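Side-chain contacts in glycoside hydrolase family 31 (Trueperella pyogenes, PDB 5I0F), which degrades cycloalternan, probably as a retaining glycoside hydrolase that works through a covalent glycosyl-enzyme intermediate: residues G296-G301 / Y510-S515; G321-V326 / V628-R633; I555-W560 / A638-C643; F584-Q589 / K648-A653. One frame throughout, in Å; residues are numbered along the deposited sequence.

Contact 1 of 4, residues G296-G301 / Y510-S515; sequences GLWASG and YPVTFS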
loop_
_atom_site.group_PDB
_atom_site.type_symbol
_atom_site.label_atom_id
_atom_site.label_comp_id
_atom_site.label_asym_id
_atom_site.label_seq_id
_atom_site.Cartn_x
_atom_site.Cartn_y
_atom_site.Cartn_z
ATOM N N GLY A 296 -17.431 0.210 -14.906
ATOM C CA GLY A 296 -17.473 -0.978 -15.776
ATOM C C GLY A 296 -16.315 -1.932 -15.476
ATOM O O GLY A 296 -15.511 -1.686 -14.589
ATOM N N LEU A 297 -16.215 -3.031 -16.207
ATOM C CA LEU A 297 -15.094 -3.959 -15.996
ATOM C C LEU A 297 -13.772 -3.348 -16.486
ATOM O O LEU A 297 -13.693 -2.781 -17.600
ATOM C CB LEU A 297 -15.366 -5.287 -16.704
ATOM C CG LEU A 297 -14.285 -6.365 -16.609
ATOM C CD1 LEU A 297 -14.024 -6.731 -15.166
ATOM C CD2 LEU A 297 -14.727 -7.588 -17.395
ATOM N N TRP A 298 -12.749 -3.456 -15.645
ATOM C CA TRP A 298 -11.389 -3.070 -15.999
ATOM C C TRP A 298 -10.627 -4.321 -16.464
ATOM O O TRP A 298 -10.573 -5.314 -15.725
ATOM C CB TRP A 298 -10.641 -2.492 -14.805
ATOM C CG TRP A 298 -11.094 -1.146 -14.334
ATOM C CD1 TRP A 298 -12.378 -0.713 -14.156
ATOM C CD2 TRP A 298 -10.247 -0.063 -13.970
ATOM N NE1 TRP A 298 -12.385 0.585 -13.703
ATOM C CE2 TRP A 298 -11.083 1.010 -13.580
ATOM C CE3 TRP A 298 -8.862 0.103 -13.927
ATOM C CZ2 TRP A 298 -10.576 2.247 -13.170
ATOM C CZ3 TRP A 298 -8.342 1.338 -13.506
ATOM C CH2 TRP A 298 -9.200 2.389 -13.124
ATOM N N ALA A 299 -10.039 -4.252 -17.654
ATOM C CA ALA A 299 -9.198 -5.338 -18.200
ATOM C C ALA A 299 -7.720 -4.972 -18.067
ATOM O O ALA A 299 -7.335 -3.857 -18.392
ATOM C CB ALA A 299 -9.534 -5.520 -19.646
ATOM N N SER A 300 -6.891 -5.910 -17.623
ATOM C CA SER A 300 -5.453 -5.663 -17.445
ATOM C C SER A 300 -4.677 -6.982 -17.582
ATOM O O SER A 300 -5.204 -8.070 -17.311
ATOM C CB SER A 300 -5.213 -5.037 -16.079
ATOM O OG SER A 300 -3.834 -4.780 -15.823
ATOM N N GLY A 301 -3.433 -6.862 -18.007
ATOM C CA GLY A 301 -2.530 -8.003 -18.098
ATOM C C GLY A 301 -1.139 -7.510 -18.404
ATOM O O GLY A 301 -0.923 -6.857 -19.434
ATOM N N TYR A 510 -10.780 14.024 -15.667
ATOM C CA TYR A 510 -10.940 13.546 -14.295
ATOM C C TYR A 510 -9.619 12.961 -13.755
ATOM O O TYR A 510 -8.856 12.379 -14.518
ATOM C CB TYR A 510 -11.986 12.441 -14.240
ATOM C CG TYR A 510 -13.411 12.925 -14.251
ATOM C CD1 TYR A 510 -14.081 13.167 -13.065
ATOM C CD2 TYR A 510 -14.097 13.080 -15.438
ATOM C CE1 TYR A 510 -15.414 13.586 -13.066
ATOM C CE2 TYR A 510 -15.414 13.502 -15.458
ATOM C CZ TYR A 510 -16.064 13.751 -14.267
ATOM O OH TYR A 510 -17.377 14.161 -14.299
ATOM N N PRO A 511 -9.360 13.087 -12.445
ATOM C CA PRO A 511 -8.089 12.648 -11.853
ATOM C C PRO A 511 -8.117 11.153 -11.546
ATOM O O PRO A 511 -8.080 10.726 -10.383
ATOM C CB PRO A 511 -8.008 13.489 -10.575
ATOM C CG PRO A 511 -9.451 13.617 -10.155
ATOM C CD PRO A 511 -10.182 13.830 -11.463
ATOM N N VAL A 512 -8.191 10.359 -12.603
ATOM C CA VAL A 512 -8.281 8.929 -12.470
ATOM C C VAL A 512 -6.849 8.387 -12.351
ATOM O O VAL A 512 -6.196 8.077 -13.360
ATOM C CB VAL A 512 -9.072 8.304 -13.629
ATOM C CG1 VAL A 512 -9.116 6.793 -13.471
ATOM C CG2 VAL A 512 -10.501 8.854 -13.657
ATOM N N THR A 513 -6.363 8.332 -11.117
ATOM C CA THR A 513 -5.174 7.566 -10.763
ATOM C C THR A 513 -5.591 6.279 -10.056
ATOM O O THR A 513 -6.649 6.232 -9.434
ATOM C CB THR A 513 -4.215 8.355 -9.850
ATOM O OG1 THR A 513 -4.873 8.738 -8.624
ATOM C CG2 THR A 513 -3.736 9.581 -10.567
ATOM N N PHE A 514 -4.761 5.254 -10.143
ATOM C CA PHE A 514 -5.064 3.922 -9.607
ATOM C C PHE A 514 -3.785 3.486 -8.886
ATOM O O PHE A 514 -2.797 3.138 -9.550
ATOM C CB PHE A 514 -5.408 3.007 -10.791
ATOM C CG PHE A 514 -5.970 1.645 -10.444
ATOM C CD1 PHE A 514 -7.069 1.494 -9.624
ATOM C CD2 PHE A 514 -5.429 0.507 -11.035
ATOM C CE1 PHE A 514 -7.594 0.230 -9.360
ATOM C CE2 PHE A 514 -5.964 -0.759 -10.805
ATOM C CZ PHE A 514 -7.044 -0.900 -9.960
ATOM N N SER A 515 -3.815 3.516 -7.548
ATOM C CA SER A 515 -2.629 3.324 -6.680
ATOM C C SER A 515 -2.831 2.167 -5.717
ATOM O O SER A 515 -3.951 1.775 -5.483
ATOM C CB SER A 515 -2.374 4.580 -5.836
ATOM O OG SER A 515 -2.307 5.729 -6.646
#
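W298 lays the outer corner of its six-membered ring over the middle of the F514 ring. Its CZ3 atom stands 3.8 Å above the phenyl plane and 3.9 Å from F514 CG. The two planes meet at 39°, so the pair is oblique, with ring centroids 4.7 Å apart. F514 has its CG anti to the backbone N (chi1 -170°), which sends the ring inward to slide past the indole. Beside this pair, CG1 of V512 touches W298 CH2 more loosely, at 4.4 Å. Strands 297-300 and 513-515 are not neighbours in the eight-stranded parallel barrel; their side chains meet across its interior, where L527 and Q589 join them and W529 meets F514. A bound glucose lies about 7 Å from the F514 side chain. W298 NE1 donates to the carbonyl of I294, which fixes the ring's rotation. With that N-H satisfied, the contact between the two segments is wholly apolar, its cohesion coming from buried carbon surface and ring packing.

Contact 2 of 4, residues G321-V326 / V628-R633; sequences GIPVSV and VREALR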
loop_
_atom_site.group_PDB
_atom_site.type_symbol
_atom_site.label_atom_id
_atom_site.label_comp_id
_atom_site.label_asym_id
_atom_site.label_seq_id
_atom_site.Cartn_x
_atom_site.Cartn_y
_atom_site.Cartn_z
ATOM N N GLY A 321 -19.140 -10.710 -26.013
ATOM C CA GLY A 321 -20.193 -9.983 -25.280
ATOM C C GLY A 321 -19.922 -9.768 -23.797
ATOM O O GLY A 321 -20.843 -9.834 -22.987
ATOM N N ILE A 322 -18.652 -9.519 -23.449
ATOM C CA ILE A 322 -18.225 -9.232 -22.080
ATOM C C ILE A 322 -17.628 -7.828 -22.152
ATOM O O ILE A 322 -16.454 -7.684 -22.451
ATOM C CB ILE A 322 -17.214 -10.302 -21.556
ATOM C CG1 ILE A 322 -17.910 -11.667 -21.521
ATOM C CG2 ILE A 322 -16.706 -9.963 -20.159
ATOM C CD1 ILE A 322 -16.979 -12.860 -21.469
ATOM N N PRO A 323 -18.468 -6.794 -21.979
ATOM C CA PRO A 323 -17.972 -5.442 -22.200
ATOM C C PRO A 323 -16.954 -5.008 -21.150
ATOM O O PRO A 323 -17.022 -5.431 -19.974
ATOM C CB PRO A 323 -19.236 -4.565 -22.134
ATOM C CG PRO A 323 -20.240 -5.398 -21.396
ATOM C CD PRO A 323 -19.928 -6.824 -21.726
ATOM N N VAL A 324 -16.018 -4.184 -21.592
ATOM C CA VAL A 324 -15.038 -3.574 -20.712
ATOM C C VAL A 324 -15.174 -2.075 -20.842
ATOM O O VAL A 324 -15.491 -1.571 -21.936
ATOM C CB VAL A 324 -13.599 -4.046 -21.004
ATOM C CG1 VAL A 324 -13.410 -5.462 -20.523
ATOM C CG2 VAL A 324 -13.252 -3.996 -22.480
ATOM N N SER A 325 -14.977 -1.367 -19.733
ATOM C CA SER A 325 -14.944 0.099 -19.744
ATOM C C SER A 325 -13.542 0.713 -19.692
ATOM O O SER A 325 -13.368 1.868 -20.058
ATOM C CB SER A 325 -15.865 0.680 -18.653
ATOM O OG SER A 325 -15.297 0.504 -17.362
ATOM N N VAL A 326 -12.552 -0.062 -19.272
ATOM C CA VAL A 326 -11.190 0.447 -19.045
ATOM C C VAL A 326 -10.205 -0.662 -19.411
ATOM O O VAL A 326 -10.402 -1.831 -19.039
ATOM C CB VAL A 326 -10.936 0.850 -17.561
ATOM C CG1 VAL A 326 -9.504 1.358 -17.368
ATOM C CG2 VAL A 326 -11.903 1.922 -17.084
ATOM N N VAL A 628 -24.735 -8.285 -15.023
ATOM C CA VAL A 628 -25.117 -7.810 -13.708
ATOM C C VAL A 628 -24.380 -6.496 -13.379
ATOM O O VAL A 628 -25.003 -5.495 -12.919
ATOM C CB VAL A 628 -24.881 -8.890 -12.619
ATOM C CG1 VAL A 628 -25.101 -8.320 -11.227
ATOM C CG2 VAL A 628 -25.818 -10.091 -12.847
ATOM N N ARG A 629 -23.080 -6.480 -13.662
ATOM C CA ARG A 629 -22.277 -5.289 -13.412
ATOM C C ARG A 629 -22.827 -4.076 -14.185
ATOM O O ARG A 629 -22.964 -2.971 -13.616
ATOM C CB ARG A 629 -20.827 -5.530 -13.755
ATOM C CG ARG A 629 -19.896 -4.358 -13.444
ATOM C CD ARG A 629 -19.859 -4.076 -11.959
ATOM N NE ARG A 629 -18.884 -3.038 -11.598
ATOM C CZ ARG A 629 -18.550 -2.705 -10.353
ATOM N NH1 ARG A 629 -19.042 -3.351 -9.309
ATOM N NH2 ARG A 629 -17.666 -1.738 -10.145
ATOM N N GLU A 630 -23.192 -4.294 -15.454
ATOM C CA GLU A 630 -23.744 -3.217 -16.268
ATOM C C GLU A 630 -25.054 -2.710 -15.672
ATOM O O GLU A 630 -25.238 -1.502 -15.557
ATOM C CB GLU A 630 -23.932 -3.645 -17.738
ATOM C CG GLU A 630 -22.608 -3.896 -18.469
ATOM C CD GLU A 630 -21.792 -2.631 -18.651
ATOM O OE1 GLU A 630 -22.154 -1.835 -19.533
ATOM O OE2 GLU A 630 -20.784 -2.419 -17.917
ATOM N N ALA A 631 -25.940 -3.632 -15.277
ATOM C CA ALA A 631 -27.205 -3.275 -14.618
ATOM C C ALA A 631 -27.022 -2.530 -13.287
ATOM O O ALA A 631 -27.892 -1.741 -12.900
ATOM C CB ALA A 631 -28.057 -4.522 -14.386
ATOM N N LEU A 632 -25.912 -2.796 -12.587
ATOM C CA LEU A 632 -25.582 -2.091 -11.354
ATOM C C LEU A 632 -25.056 -0.690 -11.560
ATOM O O LEU A 632 -24.984 0.058 -10.598
ATOM C CB LEU A 632 -24.519 -2.844 -10.549
ATOM C CG LEU A 632 -24.935 -4.063 -9.771
ATOM C CD1 LEU A 632 -23.653 -4.752 -9.273
ATOM C CD2 LEU A 632 -25.851 -3.698 -8.606
ATOM N N ARG A 633 -24.680 -0.305 -12.776
ATOM C CA ARG A 633 -24.018 0.996 -12.953
ATOM C C ARG A 633 -24.803 2.184 -12.372
ATOM O O ARG A 633 -24.208 2.983 -11.659
ATOM C CB ARG A 633 -23.646 1.310 -14.405
ATOM C CG ARG A 633 -22.674 2.491 -14.428
ATOM C CD ARG A 633 -21.780 2.631 -15.635
ATOM N NE ARG A 633 -21.249 1.390 -16.216
ATOM C CZ ARG A 633 -20.362 1.389 -17.212
ATOM N NH1 ARG A 633 -19.885 2.541 -17.681
ATOM N NH2 ARG A 633 -19.939 0.238 -17.744
HETATM O O HOH W 1 -18.040 -3.324 -18.361
#
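The E630 chain turns back at its second torsion (chi2 -67°) and that of R633 kinks at chi3 (-38°), and between them these bends bring carboxylate and guanidinium together one helical turn apart, facing the 321-326 loop. R633 NH2 donates to E630 OE2 at 2.8 Å, a salt bridge with an N-H...O angle of 143°. The acceptor oxygen is met on its syn side and lies close to the guanidinium plane, at the edge of the group. Across the contact, the P323 ring slides past the bent glutamate, P323 CG resting 4.1 Å from E630 CG. A water donates both to P323 O and to E630 OE2, at 2.9 Å from the latter, and so ties the loop carbonyl to the carboxylate that the arginine already holds. The loop leads from helix 307-320, closed at G321 by a Schellman motif, into barrel strand 326-329, within the TIM barrel, and helix 617-646 packs over it. Further along, R633 NH2 comes within 4.2 Å of S325 CB, an oblique approach without a bond. The serine hydroxyl is engaged by the carbonyl of W293, and R633 NH1 forms a second salt bridge with E292.

Contact 3 of 4, residues I555-W560 / A638-C643; sequences ILYWGW and AQTRQC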
loop_
_atom_site.group_PDB
_atom_site.type_symbol
_atom_site.label_atom_id
_atom_site.label_comp_id
_atom_site.label_asym_id
_atom_site.label_seq_id
_atom_site.Cartn_x
_atom_site.Cartn_y
_atom_site.Cartn_z
ATOM N N ILE A 555 -11.354 5.398 2.022
ATOM C CA ILE A 555 -10.883 5.008 0.696
ATOM C C ILE A 555 -12.097 4.417 -0.003
ATOM O O ILE A 555 -12.438 3.242 0.206
ATOM C CB ILE A 555 -9.737 3.981 0.764
ATOM C CG1 ILE A 555 -8.514 4.551 1.489
ATOM C CG2 ILE A 555 -9.338 3.507 -0.635
ATOM C CD1 ILE A 555 -7.857 5.736 0.812
ATOM N N LEU A 556 -12.752 5.238 -0.816
ATOM C CA LEU A 556 -14.057 4.919 -1.404
ATOM C C LEU A 556 -13.964 4.038 -2.649
ATOM O O LEU A 556 -14.717 3.069 -2.784
ATOM C CB LEU A 556 -14.784 6.227 -1.751
ATOM C CG LEU A 556 -16.213 6.210 -2.299
ATOM C CD1 LEU A 556 -17.126 5.615 -1.267
ATOM C CD2 LEU A 556 -16.704 7.618 -2.624
ATOM N N TYR A 557 -13.074 4.400 -3.570
ATOM C CA TYR A 557 -12.994 3.778 -4.883
ATOM C C TYR A 557 -11.922 2.679 -4.870
ATOM O O TYR A 557 -10.804 2.859 -5.377
ATOM C CB TYR A 557 -12.682 4.843 -5.945
ATOM C CG TYR A 557 -13.617 6.031 -6.002
ATOM C CD1 TYR A 557 -14.878 5.908 -6.564
ATOM C CD2 TYR A 557 -13.228 7.284 -5.535
ATOM C CE1 TYR A 557 -15.754 6.994 -6.630
ATOM C CE2 TYR A 557 -14.086 8.373 -5.591
ATOM C CZ TYR A 557 -15.330 8.229 -6.167
ATOM O OH TYR A 557 -16.205 9.274 -6.257
ATOM N N TRP A 558 -12.271 1.560 -4.264
ATOM C CA TRP A 558 -11.365 0.484 -3.996
ATOM C C TRP A 558 -11.699 -0.713 -4.863
ATOM O O TRP A 558 -12.867 -1.030 -5.089
ATOM C CB TRP A 558 -11.450 0.105 -2.521
ATOM C CG TRP A 558 -10.620 -1.065 -2.118
ATOM C CD1 TRP A 558 -9.397 -1.037 -1.552
ATOM C CD2 TRP A 558 -10.976 -2.445 -2.245
ATOM N NE1 TRP A 558 -8.947 -2.322 -1.322
ATOM C CE2 TRP A 558 -9.906 -3.204 -1.738
ATOM C CE3 TRP A 558 -12.116 -3.117 -2.724
ATOM C CZ2 TRP A 558 -9.940 -4.592 -1.681
ATOM C CZ3 TRP A 558 -12.134 -4.494 -2.691
ATOM C CH2 TRP A 558 -11.056 -5.222 -2.172
ATOM N N GLY A 559 -10.669 -1.408 -5.301
ATOM C CA GLY A 559 -10.820 -2.725 -5.919
ATOM C C GLY A 559 -9.635 -3.620 -5.650
ATOM O O GLY A 559 -8.811 -3.360 -4.770
ATOM N N TRP A 560 -9.558 -4.698 -6.408
ATOM C CA TRP A 560 -8.536 -5.730 -6.208
ATOM C C TRP A 560 -8.410 -6.547 -7.498
ATOM O O TRP A 560 -9.258 -6.458 -8.392
ATOM C CB TRP A 560 -8.888 -6.630 -4.999
ATOM C CG TRP A 560 -10.136 -7.514 -5.200
ATOM C CD1 TRP A 560 -11.400 -7.089 -5.499
ATOM C CD2 TRP A 560 -10.211 -8.955 -5.121
ATOM N NE1 TRP A 560 -12.250 -8.167 -5.622
ATOM C CE2 TRP A 560 -11.551 -9.320 -5.390
ATOM C CE3 TRP A 560 -9.281 -9.962 -4.846
ATOM C CZ2 TRP A 560 -11.977 -10.653 -5.389
ATOM C CZ3 TRP A 560 -9.704 -11.277 -4.826
ATOM C CH2 TRP A 560 -11.045 -11.611 -5.114
ATOM N N ALA A 638 -25.283 6.430 -8.308
ATOM C CA ALA A 638 -26.122 7.160 -7.348
ATOM C C ALA A 638 -25.628 6.989 -5.896
ATOM O O ALA A 638 -25.582 7.968 -5.134
ATOM C CB ALA A 638 -27.581 6.755 -7.464
ATOM N N GLN A 639 -25.253 5.766 -5.524
ATOM C CA GLN A 639 -24.820 5.500 -4.150
ATOM C C GLN A 639 -23.479 6.187 -3.844
ATOM O O GLN A 639 -23.289 6.703 -2.735
ATOM C CB GLN A 639 -24.717 4.006 -3.878
ATOM C CG GLN A 639 -26.071 3.305 -3.857
ATOM C CD GLN A 639 -26.941 3.792 -2.714
ATOM O OE1 GLN A 639 -26.477 3.920 -1.576
ATOM N NE2 GLN A 639 -28.198 4.067 -3.006
ATOM N N THR A 640 -22.591 6.207 -4.833
ATOM C CA THR A 640 -21.340 6.974 -4.727
ATOM C C THR A 640 -21.586 8.471 -4.512
ATOM O O THR A 640 -20.978 9.086 -3.635
ATOM C CB THR A 640 -20.458 6.763 -5.957
ATOM O OG1 THR A 640 -20.055 5.395 -6.018
ATOM C CG2 THR A 640 -19.218 7.660 -5.902
ATOM N N ARG A 641 -22.457 9.062 -5.316
ATOM C CA ARG A 641 -22.860 10.457 -5.088
ATOM C C ARG A 641 -23.377 10.660 -3.657
ATOM O O ARG A 641 -22.998 11.621 -2.985
ATOM C CB ARG A 641 -23.926 10.914 -6.109
ATOM C CG ARG A 641 -23.367 11.141 -7.504
ATOM C CD ARG A 641 -24.387 11.817 -8.428
ATOM N NE ARG A 641 -25.572 10.981 -8.769
ATOM C CZ ARG A 641 -25.953 10.600 -10.001
ATOM N NH1 ARG A 641 -25.265 10.967 -11.097
ATOM N NH2 ARG A 641 -27.049 9.833 -10.150
ATOM N N GLN A 642 -24.248 9.763 -3.203
ATOM C CA GLN A 642 -24.726 9.816 -1.822
ATOM C C GLN A 642 -23.584 9.701 -0.810
ATOM O O GLN A 642 -23.558 10.453 0.159
ATOM C CB GLN A 642 -25.806 8.756 -1.536
ATOM C CG GLN A 642 -27.189 9.173 -1.999
ATOM C CD GLN A 642 -27.751 10.311 -1.159
ATOM O OE1 GLN A 642 -27.784 10.225 0.081
ATOM N NE2 GLN A 642 -28.181 11.393 -1.818
ATOM N N CYS A 643 -22.652 8.783 -1.043
ATOM C CA CYS A 643 -21.478 8.633 -0.168
ATOM C C CYS A 643 -20.640 9.906 -0.022
ATOM O O CYS A 643 -20.082 10.155 1.042
ATOM C CB CYS A 643 -20.550 7.512 -0.660
ATOM S SG CYS A 643 -21.230 5.841 -0.504
#
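L556 reaches toward helix 617-646 with a chain that forks over two of its residues. From CB the chain leaves with CG anti to the backbone N (chi1 -176°), and CG then splits into two methyls with different partners. CD1 lies against C643, 4.0 Å from its CB and 4.2 Å from its SG. CD2 goes to the preceding turn of the helix, 4.1 Å from T640 CG2, and at the same time covers one face of the Y557 ring toward its rim. T640 CG2 is thus touched from two directions. The tyrosine crosses it at about a right angle, with Y557 CE1 at 3.6 Å and Y557 OH at 3.4 Å from that methyl. Neither hydroxyl is spent on this meeting: Y557 OH is hydrogen-bonded to the carbonyl of A288, and T640 OG1 to that of L636 one turn back in the helix. Those bonds hold the polar ends in place while the methyl and the ring meet as plain packing. F295 also lies against T640, and M290, I294 and L527 flank the tyrosine. The contact therefore sits at the entry to barrel strand 558-561, beside strand 527-529, where helix 617-646 packs against the residues leading into the strand and the C643 side chain also touches R652 of strand 651-652.

Contact 4 of 4, residues F584-Q589 / K648-A653; sequences FMPIMQ and KPLMRA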
loop_
_atom_site.group_PDB
_atom_site.type_symbol
_atom_site.label_atom_id
_atom_site.label_comp_id
_atom_site.label_asym_id
_atom_site.label_seq_id
_atom_site.Cartn_x
_atom_site.Cartn_y
_atom_site.Cartn_z
ATOM N N PHE A 584 -19.853 -6.955 -7.114
ATOM C CA PHE A 584 -20.487 -6.148 -6.076
ATOM C C PHE A 584 -19.463 -5.420 -5.184
ATOM O O PHE A 584 -19.674 -5.308 -3.974
ATOM C CB PHE A 584 -21.407 -7.037 -5.220
ATOM C CG PHE A 584 -22.570 -7.582 -5.990
ATOM C CD1 PHE A 584 -22.459 -8.759 -6.711
ATOM C CD2 PHE A 584 -23.754 -6.873 -6.050
ATOM C CE1 PHE A 584 -23.530 -9.232 -7.454
ATOM C CE2 PHE A 584 -24.838 -7.347 -6.788
ATOM C CZ PHE A 584 -24.718 -8.526 -7.491
ATOM N N MET A 585 -18.392 -4.920 -5.800
ATOM C CA MET A 585 -17.397 -4.074 -5.159
ATOM C C MET A 585 -17.177 -2.805 -5.961
ATOM O O MET A 585 -17.612 -2.730 -7.115
ATOM C CB MET A 585 -16.086 -4.848 -4.974
ATOM C CG MET A 585 -16.222 -5.987 -3.969
ATOM S SD MET A 585 -14.797 -7.096 -3.859
ATOM C CE MET A 585 -15.448 -8.398 -2.828
ATOM N N PRO A 586 -16.516 -1.784 -5.358
ATOM C CA PRO A 586 -16.474 -0.472 -6.042
ATOM C C PRO A 586 -15.788 -0.481 -7.421
ATOM O O PRO A 586 -16.391 -0.023 -8.387
ATOM C CB PRO A 586 -15.745 0.431 -5.037
ATOM C CG PRO A 586 -15.983 -0.236 -3.702
ATOM C CD PRO A 586 -15.959 -1.703 -3.992
ATOM N N ILE A 587 -14.596 -1.091 -7.506
ATOM C CA ILE A 587 -13.857 -1.223 -8.760
ATOM C C ILE A 587 -13.670 -2.701 -9.058
ATOM O O ILE A 587 -13.170 -3.464 -8.213
ATOM C CB ILE A 587 -12.490 -0.529 -8.718
ATOM C CG1 ILE A 587 -12.633 0.943 -8.289
ATOM C CG2 ILE A 587 -11.761 -0.667 -10.041
ATOM C CD1 ILE A 587 -13.424 1.807 -9.227
ATOM N N MET A 588 -14.128 -3.089 -10.245
ATOM C CA MET A 588 -14.118 -4.476 -10.709
ATOM C C MET A 588 -13.043 -4.623 -11.786
ATOM O O MET A 588 -13.141 -4.000 -12.855
ATOM C CB MET A 588 -15.498 -4.841 -11.268
ATOM C CG MET A 588 -15.588 -6.274 -11.755
ATOM S SD MET A 588 -17.147 -6.561 -12.617
ATOM C CE MET A 588 -17.037 -8.341 -12.791
ATOM N N GLN A 589 -12.039 -5.457 -11.527
ATOM C CA GLN A 589 -10.859 -5.524 -12.365
ATOM C C GLN A 589 -10.182 -6.878 -12.304
ATOM O O GLN A 589 -9.983 -7.428 -11.211
ATOM C CB GLN A 589 -9.863 -4.451 -11.885
ATOM C CG GLN A 589 -8.541 -4.352 -12.648
ATOM C CD GLN A 589 -7.285 -4.682 -11.835
ATOM O OE1 GLN A 589 -6.189 -4.239 -12.173
ATOM N NE2 GLN A 589 -7.438 -5.455 -10.759
ATOM N N LYS A 648 -20.239 8.195 4.275
ATOM C CA LYS A 648 -20.196 6.748 4.392
ATOM C C LYS A 648 -19.367 6.056 3.271
ATOM O O LYS A 648 -19.217 6.587 2.161
ATOM C CB LYS A 648 -21.604 6.185 4.388
ATOM C CG LYS A 648 -22.417 6.584 5.602
ATOM C CD LYS A 648 -23.706 5.791 5.621
ATOM C CE LYS A 648 -24.659 6.288 6.669
ATOM N NZ LYS A 648 -25.915 5.519 6.542
ATOM N N PRO A 649 -18.824 4.871 3.559
ATOM C CA PRO A 649 -18.209 4.057 2.516
ATOM C C PRO A 649 -19.235 3.528 1.511
ATOM O O PRO A 649 -20.418 3.480 1.814
ATOM C CB PRO A 649 -17.611 2.877 3.287
ATOM C CG PRO A 649 -17.648 3.248 4.724
ATOM C CD PRO A 649 -18.721 4.256 4.892
ATOM N N LEU A 650 -18.770 3.124 0.339
ATOM C CA LEU A 650 -19.607 2.404 -0.626
ATOM C C LEU A 650 -19.534 0.924 -0.276
ATOM O O LEU A 650 -20.548 0.291 -0.087
ATOM C CB LEU A 650 -19.154 2.655 -2.060
ATOM C CG LEU A 650 -19.941 1.975 -3.175
ATOM C CD1 LEU A 650 -21.361 2.516 -3.237
ATOM C CD2 LEU A 650 -19.240 2.198 -4.504
ATOM N N MET A 651 -18.320 0.392 -0.160
ATOM C CA MET A 651 -18.095 -0.954 0.375
ATOM C C MET A 651 -18.006 -0.832 1.881
ATOM O O MET A 651 -16.994 -0.387 2.420
ATOM C CB MET A 651 -16.820 -1.561 -0.218
ATOM C CG MET A 651 -16.539 -2.982 0.215
ATOM S SD MET A 651 -15.227 -3.687 -0.808
ATOM C CE MET A 651 -15.209 -5.383 -0.219
ATOM N N ARG A 652 -19.098 -1.207 2.554
ATOM C CA ARG A 652 -19.453 -0.589 3.837
ATOM C C ARG A 652 -19.608 -1.641 4.919
ATOM O O ARG A 652 -20.500 -2.482 4.849
ATOM C CB ARG A 652 -20.755 0.222 3.680
ATOM C CG ARG A 652 -21.269 0.928 4.934
ATOM C CD ARG A 652 -22.627 1.589 4.679
ATOM N NE ARG A 652 -22.547 2.486 3.517
ATOM C CZ ARG A 652 -23.577 3.140 2.985
ATOM N NH1 ARG A 652 -24.789 3.040 3.513
ATOM N NH2 ARG A 652 -23.380 3.920 1.930
ATOM N N ALA A 653 -18.757 -1.587 5.936
ATOM C CA ALA A 653 -18.930 -2.462 7.089
ATOM C C ALA A 653 -20.338 -2.317 7.678
ATOM O O ALA A 653 -20.967 -1.256 7.607
ATOM C CB ALA A 653 -17.896 -2.169 8.133
#
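P586 is the bump of this contact, its ring fitting the hollow between the side chains of L650 and M651. P586 CB rests on L650 CD2 at 4.0 Å, the two side chains sliding past each other in opposite directions. On the M651 side, P586 CG meets M651 CB at 3.8 Å and P586 CD reaches M651 SD, also at 3.8 Å, and ring and methionine cross at about a right angle. M651 runs extended from a CG anti to the backbone N (chi1 -177°), and its length carries the terminal methyl past the proline to M585. There M651 CE lies 3.9 Å from M585 CG, and the methyl also touches M585 SD and CE; the second methionine is likewise extended beyond CG. Y671 and W558 also touch both methionines. The contact joins the start of barrel strand 587-590 to edge strand 651-652 of the C-terminal sheet. On the far side of segment 648-653, R652 grips the carbonyl of P649 with both NE and NH2, the NE bond measuring 2.9 Å to P649 O. Between these two segments the contact is buried and apolar, held by fit of shape, with no hydrogen bond across it.

How the contacts relate
Contacts 1, 3 and 4 reach the closed eight-stranded barrel; contacts 2 and 3 share helix 617-646. Contacts 3 and 4 are closest, centres about 6 Å apart, on neighbouring strands 558-561 and 587-590. The centre of contact 1 lies about 14 to 15 Å from theirs, and strand 297-300 pairs with 587-590, closing the cylinder. Strand 297-300 also neighbours 326-329: L297 O and A299 N are probably hydrogen-bonded to S325 N and V326 O of contact 2, whose centre is about 14 Å from that of contact 1. R629 of contact 2 bonds to the M585 and P586 carbonyls. Contact 1 closes before 3 and 4 open, while contact 2 crosses all three. Helix 617-646 leads from the barrel to strand 651-652.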